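PDB 6GYE: nicotinamide-nucleotide adenylyltransferase NadR family / Ribosylnicotinamide kinase, which probably couples two steps of NAD+ salvage, phosphorylating nicotinamide riboside and adenylylating the resulting mononucleotide. Local coordinates for residues P62-F67 with V82-E87. Sequence-based numbering, arbitrary orientation. Where two conformers were deposited one is given.
Sequences PLEKRF and VSMLNE. With SO4 (sulfate ion), chain D.
A Met-aromatic contact joins helix 63-73 to an edge strand, 80-86, of a five-stranded parallel sheet: SD of Met84 lies 4.5 Å from the centroid of the Phe67 ring, 30° off the ring normal. Helix and strand run nearly antiparallel, with 9.2 Å between the axes of their short segments, and helix side chains bridge the gap to both side chains and backbone of the strand, with no hydrogen bond across it. CB of Phe67 points toward the strand and CG is anti to the backbone N (chi1 166°), which carries the ring to the strand, where CD1 and CE1 make the contacts. CE1 meets the carbonyl O of Val82 at 3.6 Å, and this oxygen and CA of Ser83 both lie at the ring edge, near its plane. The same carbonyl accepts a hydrogen bond from NE of Arg71, one helical turn beyond Phe67. Alongside, CG1 of Val82 packs against CD1 of Phe67 at 4.0 Å. The strand order 3-2-1-4-5 is consistent with the Rossmann-like fold of nucleotidyltransferases, and helix 63-73 lies in the beta-alpha-beta crossover from strand 43-50 to strand 80-86. Replacing Phe67 by an alanine would probably leave the Met84 sulfur without its aromatic partner and open a gap beside CG1 of Val82. One turn earlier, Leu63 brings CG to 3.8 Å from CG of Met84, while its CD2 reaches CA of Asn86 at 4.0 Å; Leu63 also touches Val48 of the adjoining strand. CG and SD of Met84 sit between Leu63 and Phe67. Ser83 and Leu85 point to the other side of the strand, where helix 95-110 packs on them.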
loop_
_atom_site.group_PDB
_atom_site.type_symbol
_atom_site.label_atom_id
_atom_site.label_comp_id
_atom_site.label_asym_id
_atom_site.label_seq_id
_atom_site.Cartn_x
_atom_site.Cartn_y
_atom_site.Cartn_z
ATOM N N PRO A 62 2.907 -10.231 -4.192
ATOM C CA PRO A 62 3.601 -11.487 -4.502
ATOM C C PRO A 62 4.586 -11.852 -3.400
ATOM O O PRO A 62 4.912 -11.053 -2.519
ATOM C CB PRO A 62 4.326 -11.190 -5.815
ATOM C CG PRO A 62 4.529 -9.691 -5.799
ATOM C CD PRO A 62 3.409 -9.093 -4.990
ATOM N N LEU A 63 5.069 -13.095 -3.478
ATOM C CA LEU A 63 5.892 -13.675 -2.416
ATOM C C LEU A 63 7.106 -12.800 -2.079
ATOM O O LEU A 63 7.410 -12.567 -0.901
ATOM C CB LEU A 63 6.333 -15.069 -2.838
ATOM C CG LEU A 63 7.249 -15.857 -1.912
ATOM C CD1 LEU A 63 6.643 -15.944 -0.530
ATOM C CD2 LEU A 63 7.480 -17.251 -2.477
ATOM N N GLU A 64 7.819 -12.315 -3.101
ATOM C CA GLU A 64 9.003 -11.496 -2.844
ATOM C C GLU A 64 8.653 -10.262 -2.014
ATOM O O GLU A 64 9.394 -9.897 -1.092
ATOM C CB GLU A 64 9.670 -11.102 -4.163
ATOM C CG GLU A 64 10.811 -10.089 -4.055
ATOM C CD GLU A 64 12.123 -10.693 -3.558
ATOM O OE1 GLU A 64 12.237 -11.933 -3.540
ATOM O OE2 GLU A 64 13.054 -9.928 -3.212
ATOM N N LYS A 65 7.508 -9.631 -2.300
ATOM C CA LYS A 65 7.143 -8.420 -1.573
ATOM C C LYS A 65 6.703 -8.728 -0.145
ATOM O O LYS A 65 7.063 -8.000 0.788
ATOM C CB LYS A 65 6.051 -7.653 -2.321
ATOM C CG LYS A 65 5.588 -6.416 -1.555
ATOM C CD LYS A 65 4.472 -5.675 -2.258
ATOM C CE LYS A 65 4.950 -5.025 -3.537
ATOM N NZ LYS A 65 3.810 -4.381 -4.254
ATOM N N ARG A 66 5.919 -9.795 0.049
ATOM C CA ARG A 66 5.536 -10.190 1.405
ATOM C C ARG A 66 6.757 -10.544 2.235
ATOM O O ARG A 66 6.824 -10.229 3.426
ATOM C CB ARG A 66 4.577 -11.379 1.379
ATOM C CG ARG A 66 3.399 -11.212 0.468
ATOM C CD ARG A 66 2.373 -12.300 0.720
ATOM N NE ARG A 66 2.066 -12.933 -0.546
ATOM C CZ ARG A 66 2.347 -14.182 -0.862
ATOM N NH1 ARG A 66 2.906 -14.997 0.016
ATOM N NH2 ARG A 66 2.035 -14.614 -2.063
ATOM N N PHE A 67 7.718 -11.234 1.628
ATOM C CA PHE A 67 8.951 -11.548 2.339
ATOM C C PHE A 67 9.656 -10.270 2.782
ATOM O O PHE A 67 10.022 -10.136 3.954
ATOM C CB PHE A 67 9.850 -12.405 1.454
ATOM C CG PHE A 67 11.263 -12.516 1.925
ATOM C CD1 PHE A 67 11.600 -13.378 2.959
ATOM C CD2 PHE A 67 12.270 -11.772 1.316
ATOM C CE1 PHE A 67 12.926 -13.494 3.380
ATOM C CE2 PHE A 67 13.594 -11.882 1.734
ATOM C CZ PHE A 67 13.920 -12.747 2.766
ATOM N N VAL A 82 13.189 -14.312 9.425
ATOM C CA VAL A 82 12.178 -14.429 8.374
ATOM C C VAL A 82 12.822 -15.065 7.154
ATOM O O VAL A 82 13.877 -14.602 6.689
ATOM C CB VAL A 82 11.573 -13.067 7.986
ATOM C CG1 VAL A 82 10.619 -13.249 6.810
ATOM C CG2 VAL A 82 10.854 -12.432 9.169
ATOM N N SER A 83 12.181 -16.106 6.626
ATOM C CA SER A 83 12.711 -16.861 5.502
ATOM C C SER A 83 11.590 -17.170 4.517
ATOM O O SER A 83 10.404 -17.141 4.858
ATOM C CB SER A 83 13.379 -18.158 5.967
ATOM O OG SER A 83 12.415 -19.052 6.493
ATOM N N MET A 84 11.987 -17.487 3.290
ATOM C CA MET A 84 11.080 -17.640 2.164
ATOM C C MET A 84 11.046 -19.099 1.738
ATOM O O MET A 84 12.105 -19.705 1.534
ATOM C CB MET A 84 11.554 -16.769 0.999
ATOM C CG MET A 84 10.479 -16.209 0.108
ATOM S SD MET A 84 11.158 -15.130 -1.171
ATOM C CE MET A 84 11.732 -16.336 -2.360
ATOM N N LEU A 85 9.834 -19.667 1.620
ATOM C CA LEU A 85 9.630 -21.006 1.061
ATOM C C LEU A 85 8.942 -20.857 -0.290
ATOM O O LEU A 85 7.729 -20.651 -0.355
ATOM C CB LEU A 85 8.812 -21.907 1.976
ATOM C CG LEU A 85 8.608 -23.314 1.387
ATOM C CD1 LEU A 85 9.943 -23.932 1.033
ATOM C CD2 LEU A 85 7.885 -24.220 2.344
ATOM N N ASN A 86 9.732 -20.954 -1.359
ATOM C CA ASN A 86 9.247 -20.835 -2.731
ATOM C C ASN A 86 8.652 -22.173 -3.177
ATOM O O ASN A 86 9.356 -23.191 -3.223
ATOM C CB ASN A 86 10.407 -20.413 -3.639
ATOM C CG ASN A 86 9.973 -20.105 -5.068
ATOM O OD1 ASN A 86 9.005 -20.666 -5.585
ATOM N ND2 ASN A 86 10.719 -19.227 -5.724
ATOM N N GLU A 87 7.368 -22.176 -3.525
ATOM C CA GLU A 87 6.683 -23.418 -3.864
ATOM C C GLU A 87 6.499 -23.631 -5.366
ATOM O O GLU A 87 5.799 -24.569 -5.757
ATOM C CB GLU A 87 5.329 -23.475 -3.155
ATOM C CG GLU A 87 5.443 -23.779 -1.674
ATOM C CD GLU A 87 4.165 -23.510 -0.910
ATOM O OE1 GLU A 87 3.323 -22.730 -1.415
ATOM O OE2 GLU A 87 3.999 -24.103 0.183
HETATM S S SO4 D . 2.503 -1.567 -2.357
HETATM O O1 SO4 D . 2.667 -1.991 -0.978
HETATM O O2 SO4 D . 3.666 -0.766 -2.742
HETATM O O3 SO4 D . 2.423 -2.716 -3.248
HETATM O O4 SO4 D . 1.267 -0.798 -2.497
#